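Local coordinates for protein aldo-keto reductase AKR2E4 (Bombyx mori, PDB 3WCZ) that reduces 3-dehydroecdysone with NADPH as cosubstrate, shows no activity with NADH, and may help regulate molting in the silkworm, at residues Gln164-Arg167 with Leu168-Ser172; Ser298-Lys301 with Asp302-Asn305; Trp43-Ala47 with Gly48-Ile52. One frame throughout, in Å; residues are numbered along the deposited sequence.

Interaction 1 (Gln164-Arg167 with Leu168-Ser172)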
ATOM      1  N   GLN A 164      15.756   6.658  -7.903  1.00  8.85           N
ATOM      2  CA  GLN A 164      16.057   5.828  -6.744  1.00  9.41           C
ATOM      3  C   GLN A 164      15.837   4.351  -7.042  1.00  9.54           C
ATOM      4  O   GLN A 164      16.616   3.501  -6.611  1.00  9.97           O
ATOM      5  CB  GLN A 164      15.203   6.265  -5.551  1.00  9.72           C
ATOM      6  CG  GLN A 164      15.568   7.646  -5.082  1.00 10.17           C
ATOM      7  CD  GLN A 164      14.577   8.241  -4.093  1.00  8.98           C
ATOM      8  OE1 GLN A 164      13.377   7.935  -4.098  1.00  8.57           O
ATOM      9  NE2 GLN A 164      15.079   9.096  -3.230  1.00 10.79           N
ATOM     10  N   ILE A 165      14.789   4.035  -7.782  1.00  8.20           N
ATOM     11  CA  ILE A 165      14.550   2.664  -8.196  1.00  9.04           C
ATOM     12  C   ILE A 165      15.712   2.164  -9.070  1.00  9.30           C
ATOM     13  O   ILE A 165      16.239   1.066  -8.830  1.00  9.74           O
ATOM     14  CB  ILE A 165      13.213   2.530  -8.941  1.00  8.62           C
ATOM     15  CG1 ILE A 165      12.041   2.629  -7.975  1.00  9.27           C
ATOM     16  CG2 ILE A 165      13.156   1.221  -9.712  1.00  9.54           C
ATOM     17  CD1 ILE A 165      11.934   1.496  -6.984  1.00 10.31           C
ATOM     18  N   THR A 166      16.111   2.963 -10.050  1.00  8.58           N
ATOM     19  CA  THR A 166      17.223   2.558 -10.920  1.00 10.02           C
ATOM     20  C   THR A 166      18.503   2.334 -10.096  1.00  9.96           C
ATOM     21  O   THR A 166      19.215   1.330 -10.300  1.00  9.91           O
ATOM     22  CB  THR A 166      17.440   3.626 -12.007  1.00  9.46           C
ATOM     23  OG1 THR A 166      16.292   3.642 -12.852  1.00 11.34           O
ATOM     24  CG2 THR A 166      18.690   3.370 -12.841  1.00 11.55           C
ATOM     25  N   ARG A 167      18.812   3.245  -9.175  1.00  9.80           N
ATOM     26  CA  ARG A 167      20.031   3.124  -8.395  1.00 12.38           C
ATOM     27  C   ARG A 167      19.968   1.904  -7.513  1.00 11.70           C
ATOM     28  O   ARG A 167      20.957   1.179  -7.342  1.00 12.56           O
ATOM     29  CB  ARG A 167      20.238   4.382  -7.560  1.00 10.83           C
ATOM     30  CG  ARG A 167      21.507   4.380  -6.728  1.00 12.55           C
ATOM     31  CD  ARG A 167      21.883   5.791  -6.278  1.00 13.39           C
ATOM     32  NE  ARG A 167      23.083   5.790  -5.442  1.00 14.32           N
ATOM     33  CZ  ARG A 167      23.083   5.565  -4.138  1.00 14.93           C
ATOM     34  NH1 ARG A 167      21.964   5.326  -3.462  1.00 14.32           N
ATOM     35  NH2 ARG A 167      24.237   5.559  -3.470  1.00 17.17           N
ATOM     36  N   LEU A 168      18.816   1.670  -6.906  1.00 11.23           N
ATOM     37  CA  LEU A 168      18.642   0.522  -6.049  1.00 11.55           C
ATOM     38  C   LEU A 168      18.823  -0.761  -6.837  1.00 12.26           C
ATOM     39  O   LEU A 168      19.578  -1.641  -6.392  1.00 13.88           O
ATOM     40  CB  LEU A 168      17.271   0.597  -5.342  1.00 12.93           C
ATOM     41  CG  LEU A 168      16.956  -0.548  -4.389  1.00 14.86           C
ATOM     42  CD1 LEU A 168      18.022  -0.616  -3.305  1.00 17.55           C
ATOM     43  CD2 LEU A 168      15.577  -0.380  -3.760  1.00 16.59           C
ATOM     44  N   VAL A 169      18.221  -0.861  -8.028  1.00 11.78           N
ATOM     45  CA  VAL A 169      18.343  -2.031  -8.880  1.00 12.09           C
ATOM     46  C   VAL A 169      19.799  -2.271  -9.315  1.00 15.16           C
ATOM     47  O   VAL A 169      20.270  -3.410  -9.313  1.00 17.90           O
ATOM     48  CB  VAL A 169      17.418  -1.930 -10.117  1.00 13.07           C
ATOM     49  CG1 VAL A 169      17.735  -3.032 -11.096  1.00 15.10           C
ATOM     50  CG2 VAL A 169      15.955  -1.984  -9.675  1.00 16.88           C
ATOM     51  N   SER A 170      20.497  -1.211  -9.680  1.00 12.96           N
ATOM     52  CA  SER A 170      21.864  -1.346 -10.170  1.00 13.54           C
ATOM     53  C   SER A 170      22.876  -1.686  -9.082  1.00 15.49           C
ATOM     54  O   SER A 170      23.976  -2.149  -9.403  1.00 16.80           O
ATOM     55  CB  SER A 170      22.301  -0.059 -10.852  1.00 16.52           C
ATOM     56  OG  SER A 170      21.566   0.115 -12.049  1.00 21.42           O
ATOM     57  N   ASN A 171      22.524  -1.483  -7.822  1.00 10.75           N
ATOM     58  CA  ASN A 171      23.486  -1.572  -6.748  1.00 10.23           C
ATOM     59  C   ASN A 171      23.110  -2.525  -5.663  1.00 14.56           C
ATOM     60  O   ASN A 171      23.710  -2.480  -4.592  1.00 16.84           O
ATOM     61  CB  ASN A 171      23.773  -0.196  -6.159  1.00 12.38           C
ATOM     62  CG  ASN A 171      24.492   0.697  -7.131  1.00 13.42           C
ATOM     63  OD1 ASN A 171      25.724   0.577  -7.293  1.00 19.39           O
ATOM     64  ND2 ASN A 171      23.778   1.604  -7.770  1.00 15.57           N
ATOM     65  N   SER A 172      22.217  -3.460  -5.956  1.00  9.25           N
ATOM     66  CA  SER A 172      21.831  -4.499  -4.998  1.00 10.06           C
ATOM     67  C   SER A 172      21.731  -5.840  -5.711  1.00  8.18           C
ATOM     68  O   SER A 172      21.600  -5.870  -6.931  1.00 10.04           O
ATOM     69  CB  SER A 172      20.519  -4.173  -4.277  1.00 14.01           C
ATOM     70  OG  SER A 172      19.431  -4.139  -5.158  1.00 15.89           O
TER

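Interaction 2 (Ser298-Lys301 with Asp302-Asn305)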
ATOM      1  N   SER A 298       6.089  17.602   2.110  1.00 13.75           N
ATOM      2  CA  SER A 298       6.965  18.678   1.651  1.00 13.49           C
ATOM      3  C   SER A 298       7.784  19.331   2.757  1.00 13.84           C
ATOM      4  O   SER A 298       8.780  19.984   2.460  1.00 15.47           O
ATOM      5  CB  SER A 298       6.168  19.736   0.874  1.00 20.21           C
ATOM      6  OG  SER A 298       5.085  20.228   1.618  1.00 24.31           O
ATOM      7  N   ASP A 299       7.431  19.122   4.020  1.00 12.28           N
ATOM      8  CA  ASP A 299       8.302  19.599   5.099  1.00 13.75           C
ATOM      9  C   ASP A 299       9.689  18.934   5.036  1.00 14.66           C
ATOM     10  O   ASP A 299      10.642  19.438   5.635  1.00 15.41           O
ATOM     11  CB  ASP A 299       7.712  19.333   6.487  1.00 14.53           C
ATOM     12  CG  ASP A 299       6.572  20.274   6.850  1.00 17.51           C
ATOM     13  OD1 ASP A 299       6.285  21.213   6.097  1.00 16.77           O
ATOM     14  OD2 ASP A 299       5.968  20.052   7.921  1.00 26.61           O
ATOM     15  N   TRP A 300       9.797  17.799   4.335  1.00 13.33           N
ATOM     16  CA  TRP A 300      11.037  17.037   4.224  1.00 11.40           C
ATOM     17  C   TRP A 300      11.789  17.328   2.916  1.00 10.45           C
ATOM     18  O   TRP A 300      12.740  16.624   2.595  1.00 11.65           O
ATOM     19  CB  TRP A 300      10.757  15.527   4.283  1.00 13.25           C
ATOM     20  CG  TRP A 300      10.228  14.987   5.587  1.00 20.27           C
ATOM     21  CD1 TRP A 300      10.351  15.545   6.828  1.00 23.71           C
ATOM     22  CD2 TRP A 300       9.492  13.760   5.771  1.00 17.45           C
ATOM     23  NE1 TRP A 300       9.737  14.747   7.771  1.00 24.95           N
ATOM     24  CE2 TRP A 300       9.198  13.652   7.145  1.00 25.57           C
ATOM     25  CE3 TRP A 300       9.048  12.756   4.908  1.00 16.58           C
ATOM     26  CZ2 TRP A 300       8.503  12.564   7.672  1.00 22.68           C
ATOM     27  CZ3 TRP A 300       8.345  11.688   5.435  1.00 20.22           C
ATOM     28  CH2 TRP A 300       8.073  11.606   6.793  1.00 22.34           C
ATOM     29  N   LYS A 301      11.375  18.360   2.182  1.00 10.56           N
ATOM     30  CA  LYS A 301      11.880  18.613   0.850  1.00 12.82           C
ATOM     31  C   LYS A 301      13.394  18.754   0.776  1.00 13.13           C
ATOM     32  O   LYS A 301      14.001  18.390  -0.245  1.00 12.90           O
ATOM     33  CB  LYS A 301      11.183  19.855   0.288  1.00 17.52           C
ATOM     34  CG  LYS A 301      11.350  20.063  -1.198  1.00 24.37           C
ATOM     35  CD  LYS A 301      10.416  21.189  -1.664  1.00 31.29           C
ATOM     36  CE  LYS A 301       9.267  20.662  -2.507  1.00 37.13           C
ATOM     37  NZ  LYS A 301       8.440  21.775  -3.054  1.00 43.38           N
ATOM     38  N   ASP A 302      14.012  19.276   1.840  1.00 12.65           N
ATOM     39  CA  ASP A 302      15.456  19.497   1.822  1.00 12.64           C
ATOM     40  C   ASP A 302      16.225  18.318   2.400  1.00 11.90           C
ATOM     41  O   ASP A 302      17.454  18.367   2.493  1.00 13.10           O
ATOM     42  CB  ASP A 302      15.866  20.778   2.565  1.00 14.66           C
ATOM     43  CG  ASP A 302      17.264  21.242   2.202  1.00 17.07           C
ATOM     44  OD1 ASP A 302      17.540  21.331   0.991  1.00 21.78           O
ATOM     45  OD2 ASP A 302      18.101  21.510   3.122  1.00 18.32           O
ATOM     46  N   TYR A 303      15.530  17.261   2.811  1.00 11.24           N
ATOM     47  CA  TYR A 303      16.205  16.094   3.381  1.00 11.68           C
ATOM     48  C   TYR A 303      16.892  15.269   2.307  1.00 11.67           C
ATOM     49  O   TYR A 303      16.366  15.123   1.185  1.00 11.16           O
ATOM     50  CB  TYR A 303      15.209  15.177   4.098  1.00 11.61           C
ATOM     51  CG  TYR A 303      14.693  15.672   5.445  1.00 13.58           C
ATOM     52  CD1 TYR A 303      14.512  17.026   5.711  1.00 13.34           C
ATOM     53  CD2 TYR A 303      14.367  14.765   6.440  1.00 20.92           C
ATOM     54  CE1 TYR A 303      14.043  17.464   6.951  1.00 14.85           C
ATOM     55  CE2 TYR A 303      13.888  15.185   7.672  1.00 22.89           C
ATOM     56  CZ  TYR A 303      13.722  16.536   7.917  1.00 16.71           C
ATOM     57  OH  TYR A 303      13.237  16.936   9.164  1.00 22.45           O
ATOM     58  N   PRO A 304      18.045  14.679   2.652  1.00 10.66           N
ATOM     59  CA  PRO A 304      18.667  13.727   1.737  1.00 11.82           C
ATOM     60  C   PRO A 304      17.662  12.675   1.294  1.00 11.13           C
ATOM     61  O   PRO A 304      16.913  12.155   2.128  1.00 10.96           O
ATOM     62  CB  PRO A 304      19.781  13.103   2.576  1.00 13.61           C
ATOM     63  CG  PRO A 304      20.194  14.230   3.497  1.00 13.84           C
ATOM     64  CD  PRO A 304      18.887  14.917   3.847  1.00 11.88           C
ATOM     65  N   ASN A 305      17.657  12.406  -0.007  1.00 10.57           N
ATOM     66  CA  ASN A 305      16.831  11.348  -0.611  1.00 11.03           C
ATOM     67  C   ASN A 305      15.320  11.651  -0.606  1.00 10.35           C
ATOM     68  O   ASN A 305      14.486  10.752  -0.819  1.00 10.97           O
ATOM     69  CB  ASN A 305      17.147   9.989   0.043  1.00 13.09           C
ATOM     70  CG  ASN A 305      18.638   9.607  -0.053  1.00 15.16           C
ATOM     71  OD1 ASN A 305      19.289   9.332   0.972  1.00 22.56           O
ATOM     72  ND2 ASN A 305      19.175   9.636  -1.248  1.00 14.59           N
TER
HETATM   73  O   HOH W   1      13.049  20.079   4.550  1.00 13.46           O
HETATM   74  O   HOH W   2      16.425  16.913  -0.884  1.00 22.43           O

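Interaction 3 (Trp43-Ala47 with Gly48-Ile52)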
ATOM      1  N   TRP A  43     -13.324  -8.130   9.427  1.00  8.93           N
ATOM      2  CA  TRP A  43     -14.345  -8.065   8.405  1.00  8.68           C
ATOM      3  C   TRP A  43     -13.774  -8.292   6.991  1.00  8.57           C
ATOM      4  O   TRP A  43     -14.396  -8.920   6.134  1.00  9.11           O
ATOM      5  CB  TRP A  43     -15.040  -6.712   8.447  1.00  9.48           C
ATOM      6  CG  TRP A  43     -16.129  -6.595   9.451  1.00 12.21           C
ATOM      7  CD1 TRP A  43     -16.867  -7.612   9.983  1.00 12.43           C
ATOM      8  CD2 TRP A  43     -16.644  -5.373  10.002  1.00 12.36           C
ATOM      9  NE1 TRP A  43     -17.831  -7.095  10.830  1.00 14.34           N
ATOM     10  CE2 TRP A  43     -17.710  -5.731  10.865  1.00 13.15           C
ATOM     11  CE3 TRP A  43     -16.308  -4.025   9.866  1.00 10.34           C
ATOM     12  CZ2 TRP A  43     -18.432  -4.785  11.590  1.00 14.60           C
ATOM     13  CZ3 TRP A  43     -17.042  -3.080  10.583  1.00 13.70           C
ATOM     14  CH2 TRP A  43     -18.085  -3.469  11.432  1.00 12.53           C
ATOM     15  N   ALA A  44     -12.594  -7.723   6.739  1.00  8.48           N
ATOM     16  CA  ALA A  44     -11.959  -7.873   5.433  1.00  8.49           C
ATOM     17  C   ALA A  44     -11.665  -9.334   5.165  1.00  8.48           C
ATOM     18  O   ALA A  44     -12.000  -9.862   4.112  1.00  8.47           O
ATOM     19  CB  ALA A  44     -10.698  -7.037   5.347  1.00  9.37           C
ATOM     20  N   ILE A  45     -11.038 -10.007   6.120  1.00  8.44           N
ATOM     21  CA  ILE A  45     -10.758 -11.424   5.929  1.00  9.01           C
ATOM     22  C   ILE A  45     -12.048 -12.225   5.737  1.00  9.81           C
ATOM     23  O   ILE A  45     -12.117 -13.091   4.878  1.00  9.33           O
ATOM     24  CB  ILE A  45      -9.910 -11.962   7.097  1.00  9.37           C
ATOM     25  CG1 ILE A  45      -8.537 -11.263   7.112  1.00  9.25           C
ATOM     26  CG2 ILE A  45      -9.755 -13.481   7.014  1.00 11.65           C
ATOM     27  CD1 ILE A  45      -7.714 -11.515   8.363  1.00 10.08           C
ATOM     28  N   GLU A  46     -13.070 -11.896   6.506  1.00  9.55           N
ATOM     29  CA  GLU A  46     -14.353 -12.562   6.395  1.00  9.94           C
ATOM     30  C   GLU A  46     -14.933 -12.365   4.990  1.00 11.28           C
ATOM     31  O   GLU A  46     -15.561 -13.277   4.428  1.00 12.72           O
ATOM     32  CB  GLU A  46     -15.307 -12.030   7.471  1.00 12.67           C
ATOM     33  CG  GLU A  46     -16.672 -12.705   7.444  1.00 13.05           C
ATOM     34  CD  GLU A  46     -17.739 -12.020   8.283  1.00 22.06           C
ATOM     35  OE1 GLU A  46     -17.617 -10.815   8.576  1.00 16.25           O
ATOM     36  OE2 GLU A  46     -18.728 -12.717   8.631  1.00 27.20           O
ATOM     37  N   ALA A  47     -14.738 -11.180   4.421  1.00  9.51           N
ATOM     38  CA  ALA A  47     -15.221 -10.839   3.078  1.00 10.30           C
ATOM     39  C   ALA A  47     -14.340 -11.353   1.957  1.00 11.96           C
ATOM     40  O   ALA A  47     -14.625 -11.117   0.779  1.00 13.34           O
ATOM     41  CB  ALA A  47     -15.379  -9.329   2.947  1.00 10.81           C
ATOM     42  N   GLY A  48     -13.272 -12.068   2.293  1.00  9.50           N
ATOM     43  CA  GLY A  48     -12.392 -12.640   1.285  1.00  9.47           C
ATOM     44  C   GLY A  48     -11.031 -12.013   1.068  1.00  7.68           C
ATOM     45  O   GLY A  48     -10.234 -12.539   0.300  1.00  9.06           O
ATOM     46  N   TYR A  49     -10.742 -10.917   1.761  1.00  8.82           N
ATOM     47  CA  TYR A  49      -9.396 -10.349   1.670  1.00  7.98           C
ATOM     48  C   TYR A  49      -8.394 -11.330   2.266  1.00  7.84           C
ATOM     49  O   TYR A  49      -8.668 -11.998   3.283  1.00  8.95           O
ATOM     50  CB  TYR A  49      -9.266  -9.058   2.474  1.00  8.85           C
ATOM     51  CG  TYR A  49      -9.933  -7.831   1.950  1.00  8.26           C
ATOM     52  CD1 TYR A  49     -11.319  -7.750   1.853  1.00  9.32           C
ATOM     53  CD2 TYR A  49      -9.191  -6.699   1.629  1.00  8.18           C
ATOM     54  CE1 TYR A  49     -11.943  -6.585   1.437  1.00  8.94           C
ATOM     55  CE2 TYR A  49      -9.805  -5.523   1.229  1.00  8.71           C
ATOM     56  CZ  TYR A  49     -11.175  -5.472   1.119  1.00  8.16           C
ATOM     57  OH  TYR A  49     -11.781  -4.305   0.743  1.00 10.30           O
ATOM     58  N   ARG A  50      -7.221 -11.356   1.650  1.00  7.97           N
ATOM     59  CA  ARG A  50      -6.111 -12.149   2.138  1.00  8.77           C
ATOM     60  C   ARG A  50      -4.844 -11.307   2.191  1.00  8.64           C
ATOM     61  O   ARG A  50      -3.751 -11.867   2.316  1.00 12.79           O
ATOM     62  CB  ARG A  50      -5.883 -13.359   1.228  1.00  8.92           C
ATOM     63  CG  ARG A  50      -7.061 -14.357   1.208  1.00 10.99           C
ATOM     64  CD  ARG A  50      -7.291 -14.987   2.568  1.00  9.90           C
ATOM     65  NE  ARG A  50      -8.378 -15.971   2.570  1.00 11.41           N
ATOM     66  CZ  ARG A  50      -9.615 -15.717   2.975  1.00 11.62           C
ATOM     67  NH1 ARG A  50      -9.961 -14.502   3.370  1.00 11.22           N
ATOM     68  NH2 ARG A  50     -10.523 -16.703   2.977  1.00 15.99           N
ATOM     69  N   HIS A  51      -4.938 -10.004   2.031  1.00  7.31           N
ATOM     70  CA  HIS A  51      -3.770  -9.123   2.069  1.00  8.02           C
ATOM     71  C   HIS A  51      -4.116  -7.904   2.912  1.00  7.23           C
ATOM     72  O   HIS A  51      -5.121  -7.247   2.652  1.00  7.92           O
ATOM     73  CB  HIS A  51      -3.376  -8.740   0.621  1.00  8.11           C
ATOM     74  CG  HIS A  51      -2.133  -7.895   0.478  1.00  7.59           C
ATOM     75  ND1 HIS A  51      -1.668  -7.514  -0.760  1.00  8.38           N
ATOM     76  CD2 HIS A  51      -1.276  -7.336   1.368  1.00  7.27           C
ATOM     77  CE1 HIS A  51      -0.591  -6.767  -0.632  1.00  8.16           C
ATOM     78  NE2 HIS A  51      -0.319  -6.653   0.653  1.00  7.25           N
ATOM     79  N   ILE A  52      -3.293  -7.640   3.938  1.00  7.39           N
ATOM     80  CA  ILE A  52      -3.452  -6.487   4.824  1.00  8.28           C
ATOM     81  C   ILE A  52      -2.189  -5.648   4.722  1.00  7.65           C
ATOM     82  O   ILE A  52      -1.099  -6.216   4.812  1.00  7.54           O
ATOM     83  CB  ILE A  52      -3.641  -6.881   6.300  1.00  8.33           C
ATOM     84  CG1 ILE A  52      -4.705  -7.975   6.475  1.00  9.56           C
ATOM     85  CG2 ILE A  52      -3.949  -5.646   7.124  1.00  9.51           C
ATOM     86  CD1 ILE A  52      -6.121  -7.600   6.094  1.00 11.37           C
TER
HETATM   87  O   HOH W   3     -13.400 -15.672   3.555  1.00 21.67           O

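Interaction 1 (Gln164-Arg167 with Leu168-Ser172)
Asn171 turns its carboxamide back over the last turn of helix 162-170 and donates ND2 to Arg167 O at 2.9 Å. The bond is nearly straight (162° at the hydrogen) and lies in the carbonyl plane, on a lone pair of Arg167 O, with that oxygen close to the amide plane of Asn171 as well. With CG anti to its own carbonyl carbon (chi1 -67°), the Asn171 side chain doubles back beside its backbone N, which brings ND2 within bonding distance of the carbonyl four residues earlier. ND2 also sits against the aliphatic start of Arg167, 3.7 Å from CG. From there the arginine runs extended from CG to NE and carries its guanidinium, turned 41° from the Asn171 amide, to a salt bridge with Asp135 and a weak bond to Tyr136 OH.

The three preceding carbonyls are met in regular helical fashion: Gln164 O by Leu168 N, Ile165 O by Val169 N, and Thr166 O by Ser170 N, each at 2.9 Å. Leu168 O takes two donors from opposite faces of its plane, Asn171 N at 3.3 Å and Ser172 OG at 2.8 Å. At the other end, the Gln164 amide turns to Asn305 of the C-terminal segment, and Thr166 OG1 is satisfied by Ala162 O. On the apolar side, Val169 CG2 lies 4.3 Å from Ile165 CG2, while Ile165 and Leu168 both pack on Val157 of strand 152-158. Side-chain bonds from Asn171 and Ser172 thus supplement the backbone where the helix runs out, a C-terminal capping pattern that here finishes the helix of a beta-alpha-beta unit in the aldo-keto reductase TIM barrel.

Interaction 2 (Ser298-Lys301 with Asp302-Asn305)
A type I beta turn from Trp300 to Tyr303, in the C-terminal segment after helix 279-286, brings two aromatic side chains together. It is closed by Tyr303 N, which donates to Trp300 O at 2.9 Å. Tyr303 chi1 of -74° sets CG beside the backbone N and folds the ring back over Trp300. The phenol ring lies across the start of the tryptophan: Trp300 CA sits over its face, 4.1 Å from the Tyr303 ring centroid in a CH-pi contact, and Trp300 CD1 lies over the rim of that face, 3.7 Å from Tyr303 CE2. The five-membered ring of Trp300 and the Tyr303 ring are inclined at 34°. Tyr303 OH reaches Asp129 O, while Trp300 meets Phe121 edge-to-face; the Trp300 side chain comes to about 8 Å, nearest atoms, from the bound NADP. Without the phenol, as with an alanine at Tyr303, Asp129 O would probably lose its hydroxyl partner and a gap would open beside the Trp300 indole. Two waters bridge backbone atoms in and just before the turn: water 1 joins Asp299 O to Asp302 N, and water 2 donates to Lys301 O at 2.9 Å and to Tyr303 O at 2.7 Å.

Interaction 3 (Trp43-Ala47 with Gly48-Ile52)
Tyr49 lays one face of its ring over the methyl of Ala44, whose CB stands 3.8 Å from the ring centroid, 24° off the normal and offset toward the rim near CG and CD1. This CH-pi contact follows from chi1 of -72°, which sets CG beside the backbone N and swings the ring back along the helix that has just ended. Ala47 CB comes near the same ring at its edge. The far end of the phenol is fixed elsewhere, by Tyr49 OH on Ile266 O of helix 263-270.

Tyr49 N bonds to Ala44 O at 2.9 Å, and Gly48 N to Ile45 O at 3.0 Å. Gly48 has phi of 107°, at which a CB would clash with Ala47 O, so the turn depends on the missing side chain. Ile45 CA adds a CA-H...O contact to Tyr49 O at 3.4 Å.

Arg50, bent at chi2, brings NH1 back to two carbonyls: Ile45 O at 3.0 Å, in the carbonyl plane on a lone pair, and Tyr49 O at 2.8 Å, approached from above its plane. Both oxygens lie close to the guanidinium plane. Water 3 links Arg50 NH2 to Ile45 O, so that oxygen is gripped by Gly48 N, Arg50 NH1 and the water.

The paired bonds from Tyr49 N and Gly48 N, with the positive phi of Gly48, make this a Schellman motif; it ends helix 35-46 and sends the chain into strand 51-53, the helix-to-strand step of a beta-alpha-beta unit in the TIM barrel.

How the interactions relate
From the N terminus, interaction 3 comes first, turning the chain from helix 35-46 into strand 51-53. Interaction 1 follows at the end of helix 162-170, ahead of strand 178-182, and interaction 2 lies in the C-terminal segment beyond helix 279-286. The three are strictly in series, each closing a local turn or helix end, so none nests within or crosses another. Interactions 1 and 3 belong to separate beta-alpha-beta units on opposite sides of the chain's centre, their centres about 33 Å apart. Interactions 1 and 2 do meet: a probable hydrogen bond from Gln164 NE2 to Asn305 O, 3.0 Å, ties the C-terminal segment to helix 162-170.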